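Local coordinates for uncharacterized protein Q7W7N7_BORPA (Bordetella parapertussis 12822, PDB 3CPK), which is of unknown function but belongs to the DUF498/DUF598 family, with an Xcc1710-like domain of mixed sheet and helices, at residues Glu119-Thr123 with Gln124-Arg128; Tyr130-Leu133 with Met134-Arg138. One frame throughout, in Å; residues are numbered along the deposited sequence.

Interaction 1 of 2, residues Glu119-Thr123 with Gln124-Arg128; sequences EAMDT and QAAAR
Asp-122 grips the first turn of the helix that follows it with both its backbone carbonyl and its side chain, a compact example of how a strand is handed over to a helix. Its O accepts from Ala-126 N at 3.1 Å, the donor lying in the carbonyl plane, and takes a second, weak bond from Ala-125 N. From the N-cap position its carboxylate reaches the same Ala-125 N, with OD2 at 3.4 Å from that nitrogen; the bend of 141° at the hydrogen makes this capping bond weak too. The carboxylate gets there because CG is folded between the backbone N and the carbonyl carbon (chi1 58°), which turns it back over the start of the helix, where its negative charge would be expected to suit the helix dipole. OD1 meanwhile rests 3.6 Å from Ala-125 CB. One residue on, Thr-123 O takes a nearly straight bond from Ala-127 N at 3.0 Å, continuing the i to i+4 pattern that Asp-122 O begins.

Beside this polar grip lies an apolar one. The selenomethionine Met-121, its chi1 of 52° followed by an extended chi2, brings its selenium to the first turn, SE 3.9 Å from Ala-125 CB, while its CG stands 3.9 Å from Ala-126 CB. SE also comes within 3.7 Å of Ala-126 N, a closeness to the backbone consistent with the short alanine side chains.

Thr-123 is anchored from outside: its OG1 bonds to Leu-145 O and, weakly, to Gly-97 N. Strand 117-121 is an outermost strand of the mixed sheet within this chain and pairs with 91-95, whereas helix 123-135 turns back across that sheet, setting Thr-123 and Ala-126 on Leu-144 of strand 140-144 and Ala-127 on Val-14 and Tyr-17 of strand 14-18.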
loop_
_atom_site.group_PDB
_atom_site.type_symbol
_atom_site.label_atom_id
_atom_site.label_comp_id
_atom_site.label_asym_id
_atom_site.label_seq_id
_atom_site.Cartn_x
_atom_site.Cartn_y
_atom_site.Cartn_z
ATOM N N GLU A 119 7.542 -4.403 -1.350
ATOM C CA GLU A 119 8.538 -3.363 -1.202
ATOM C C GLU A 119 8.108 -2.365 -0.142
ATOM O O GLU A 119 7.064 -1.729 -0.270
ATOM C CB GLU A 119 8.713 -2.645 -2.534
ATOM C CG GLU A 119 8.928 -3.595 -3.693
ATOM C CD GLU A 119 9.179 -2.874 -5.002
ATOM O OE1 GLU A 119 9.731 -1.751 -4.960
ATOM O OE2 GLU A 119 8.844 -3.436 -6.067
ATOM N N ALA A 120 8.914 -2.232 0.906
ATOM C CA ALA A 120 8.616 -1.294 1.976
ATOM C C ALA A 120 9.448 -0.048 1.737
ATOM O O ALA A 120 10.569 -0.136 1.266
ATOM C CB ALA A 120 8.960 -1.905 3.310
HETATM N N MSE A 121 8.885 1.114 2.027
HETATM C CA MSE A 121 9.596 2.371 1.849
HETATM C C MSE A 121 8.801 3.404 2.607
HETATM O O MSE A 121 7.679 3.126 3.024
HETATM C CB MSE A 121 9.677 2.737 0.364
HETATM C CG MSE A 121 8.333 2.728 -0.365
HETATM SE SE MSE A 121 8.481 2.958 -2.291
HETATM C CE MSE A 121 8.917 1.107 -2.750
ATOM N N ASP A 122 9.372 4.586 2.809
ATOM C CA ASP A 122 8.646 5.626 3.516
ATOM C C ASP A 122 7.353 5.847 2.744
ATOM O O ASP A 122 7.296 5.631 1.534
ATOM C CB ASP A 122 9.469 6.918 3.582
ATOM C CG ASP A 122 9.849 7.436 2.227
ATOM O OD1 ASP A 122 10.740 6.835 1.589
ATOM O OD2 ASP A 122 9.247 8.441 1.791
ATOM N N THR A 123 6.321 6.283 3.453
ATOM C CA THR A 123 5.006 6.506 2.880
ATOM C C THR A 123 4.854 7.451 1.689
ATOM O O THR A 123 4.127 7.121 0.752
ATOM C CB THR A 123 4.019 6.911 3.990
ATOM O OG1 THR A 123 3.827 5.794 4.862
ATOM C CG2 THR A 123 2.680 7.313 3.409
ATOM N N GLN A 124 5.514 8.609 1.692
ATOM C CA GLN A 124 5.360 9.514 0.548
ATOM C C GLN A 124 5.876 8.862 -0.744
ATOM O O GLN A 124 5.374 9.132 -1.835
ATOM C CB GLN A 124 6.076 10.852 0.778
ATOM C CG GLN A 124 5.918 11.474 2.178
ATOM C CD GLN A 124 4.478 11.771 2.592
ATOM O OE1 GLN A 124 3.762 12.527 1.934
ATOM N NE2 GLN A 124 4.056 11.183 3.705
ATOM N N ALA A 125 6.870 7.993 -0.617
ATOM C CA ALA A 125 7.429 7.298 -1.775
ATOM C C ALA A 125 6.521 6.146 -2.201
ATOM O O ALA A 125 6.314 5.914 -3.395
ATOM C CB ALA A 125 8.824 6.775 -1.453
ATOM N N ALA A 126 5.982 5.424 -1.226
ATOM C CA ALA A 126 5.075 4.320 -1.524
ATOM C C ALA A 126 3.910 4.845 -2.370
ATOM O O ALA A 126 3.591 4.299 -3.422
ATOM C CB ALA A 126 4.556 3.707 -0.228
ATOM N N ALA A 127 3.308 5.930 -1.898
ATOM C CA ALA A 127 2.180 6.572 -2.561
ATOM C C ALA A 127 2.519 6.966 -3.993
ATOM O O ALA A 127 1.767 6.707 -4.932
ATOM C CB ALA A 127 1.754 7.807 -1.761
ATOM N N ARG A 128 3.668 7.606 -4.136
ATOM C CA ARG A 128 4.177 8.059 -5.414
ATOM C C ARG A 128 4.568 6.874 -6.304
ATOM O O ARG A 128 4.385 6.905 -7.524
ATOM C CB ARG A 128 5.367 8.957 -5.138
ATOM C CG ARG A 128 6.220 9.328 -6.318
ATOM C CD ARG A 128 7.489 9.943 -5.768
ATOM N NE ARG A 128 7.158 10.860 -4.678
ATOM C CZ ARG A 128 7.808 10.928 -3.518
ATOM N NH1 ARG A 128 8.843 10.131 -3.280
ATOM N NH2 ARG A 128 7.406 11.789 -2.588
#

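Interaction 2 of 2, residues Tyr130-Leu133 with Met134-Arg138; sequences YNIL and MAEGR
The ring of Tyr-130 carries Met-134 CB over one face, 4.1 Å above the plane and displaced toward the rim, and the edge-to-face ring of Phe-35 is a further neighbour. With CG anti to the backbone N (chi1 162°), the ring leans outward and toward the C-terminal end of the helix, which brings Tyr-130 OH into van der Waals contact with CG of the selenomethionine Met-134 at 3.8 Å; the hydrogen bond of that hydroxyl goes to Asn-12 O. The other flat group, the Arg-138 guanidinium, meets Leu-133 CD2 obliquely. Closer packing is made by the aliphatic part of the arginine, whose CD lies 3.5 Å from Leu-133 CD2.

Behind these side chains the helix ends in a Schellman motif. Arg-138 N bonds to Leu-133 O at 2.9 Å and Gly-137 N to Met-134 O at 2.8 Å, with Gly-137 at positive phi as the C-prime residue.

The turn back brings Arg-138 beside Leu-133. Its NH1 forms a salt bridge with Glu-90, and Glu-136 OE2 is a longer second partner, at NE. Backbone amides thus satisfy Leu-133 O and Met-134 O, while the arginine joins an apolar flank to a charged end.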
loop_
_atom_site.group_PDB
_atom_site.type_symbol
_atom_site.label_atom_id
_atom_site.label_comp_id
_atom_site.label_asym_id
_atom_site.label_seq_id
_atom_site.Cartn_x
_atom_site.Cartn_y
_atom_site.Cartn_z
ATOM N N TYR A 130 3.154 4.051 -6.175
ATOM C CA TYR A 130 1.882 3.421 -6.507
ATOM C C TYR A 130 1.271 4.081 -7.739
ATOM O O TYR A 130 0.807 3.397 -8.651
ATOM C CB TYR A 130 0.892 3.543 -5.345
ATOM C CG TYR A 130 -0.533 3.319 -5.780
ATOM C CD1 TYR A 130 -1.079 2.041 -5.827
ATOM C CD2 TYR A 130 -1.311 4.385 -6.234
ATOM C CE1 TYR A 130 -2.371 1.831 -6.328
ATOM C CE2 TYR A 130 -2.583 4.184 -6.736
ATOM C CZ TYR A 130 -3.109 2.907 -6.782
ATOM O OH TYR A 130 -4.357 2.709 -7.310
ATOM N N ASN A 131 1.244 5.412 -7.744
ATOM C CA ASN A 131 0.686 6.147 -8.868
ATOM C C ASN A 131 1.374 5.715 -10.154
ATOM O O ASN A 131 0.724 5.515 -11.181
ATOM C CB ASN A 131 0.874 7.661 -8.686
ATOM C CG ASN A 131 -0.180 8.297 -7.777
ATOM O OD1 ASN A 131 -0.041 9.460 -7.386
ATOM N ND2 ASN A 131 -1.236 7.549 -7.448
ATOM N N ILE A 132 2.693 5.565 -10.091
ATOM C CA ILE A 132 3.465 5.175 -11.264
ATOM C C ILE A 132 3.171 3.762 -11.735
ATOM O O ILE A 132 2.841 3.557 -12.895
ATOM C CB ILE A 132 4.986 5.348 -11.012
ATOM C CG1 ILE A 132 5.301 6.836 -10.878
ATOM C CG2 ILE A 132 5.793 4.754 -12.168
ATOM C CD1 ILE A 132 6.722 7.132 -10.470
ATOM N N LEU A 133 3.287 2.788 -10.845
ATOM C CA LEU A 133 3.005 1.410 -11.223
ATOM C C LEU A 133 1.580 1.293 -11.752
ATOM O O LEU A 133 1.277 0.456 -12.595
ATOM C CB LEU A 133 3.172 0.481 -10.023
ATOM C CG LEU A 133 4.580 0.353 -9.455
ATOM C CD1 LEU A 133 4.622 -0.819 -8.498
ATOM C CD2 LEU A 133 5.571 0.139 -10.575
HETATM N N MSE A 134 0.714 2.154 -11.239
HETATM C CA MSE A 134 -0.671 2.176 -11.640
HETATM C C MSE A 134 -0.785 2.812 -13.015
HETATM O O MSE A 134 -1.460 2.286 -13.893
HETATM C CB MSE A 134 -1.483 2.945 -10.588
HETATM C CG MSE A 134 -2.976 2.963 -10.810
HETATM SE SE MSE A 134 -3.448 4.427 -11.959
HETATM C CE MSE A 134 -3.414 5.861 -10.622
ATOM N N ALA A 135 -0.108 3.936 -13.217
ATOM C CA ALA A 135 -0.157 4.614 -14.512
ATOM C C ALA A 135 0.310 3.732 -15.676
ATOM O O ALA A 135 -0.193 3.858 -16.787
ATOM C CB ALA A 135 0.661 5.893 -14.465
ATOM N N GLU A 136 1.277 2.854 -15.441
ATOM C CA GLU A 136 1.736 1.984 -16.517
ATOM C C GLU A 136 0.980 0.659 -16.506
ATOM O O GLU A 136 1.433 -0.348 -17.064
ATOM C CB GLU A 136 3.262 1.769 -16.453
ATOM C CG GLU A 136 3.853 1.467 -15.103
ATOM C CD GLU A 136 5.358 1.719 -15.079
ATOM O OE1 GLU A 136 5.789 2.819 -15.513
ATOM O OE2 GLU A 136 6.104 0.824 -14.627
ATOM N N GLY A 137 -0.186 0.691 -15.864
ATOM C CA GLY A 137 -1.065 -0.459 -15.784
ATOM C C GLY A 137 -0.577 -1.766 -15.193
ATOM O O GLY A 137 -0.899 -2.830 -15.714
ATOM N N ARG A 138 0.191 -1.714 -14.113
ATOM C CA ARG A 138 0.660 -2.941 -13.478
ATOM C C ARG A 138 -0.358 -3.346 -12.413
ATOM O O ARG A 138 -1.119 -2.507 -11.934
ATOM C CB ARG A 138 2.022 -2.717 -12.820
ATOM C CG ARG A 138 3.208 -2.650 -13.778
ATOM C CD ARG A 138 4.407 -1.997 -13.086
ATOM N NE ARG A 138 5.672 -2.696 -13.325
ATOM C CZ ARG A 138 6.207 -3.597 -12.503
ATOM N NH1 ARG A 138 5.595 -3.924 -11.374
ATOM N NH2 ARG A 138 7.365 -4.172 -12.807
#

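Interactions 1 and 2 are the two ends of one helix, 123-135, and illustrate how its start and finish are closed by different means: a weak aspartate N-cap in the first, a glycine-containing Schellman turn in the second. Their centres lie about 13 Å apart; one residue separates their segments, and the continuous helix backbone links them. Interaction 1 is partly buried, its centre about 8 Å from the centre of the chain, whereas interaction 2 is a surface contact with its centre about 12 Å from that point. The helix connects strand 117-121 to the parallel strand 140-144, crossing strand 91-95, which lies between them in the sheet: a beta-alpha-beta crossover.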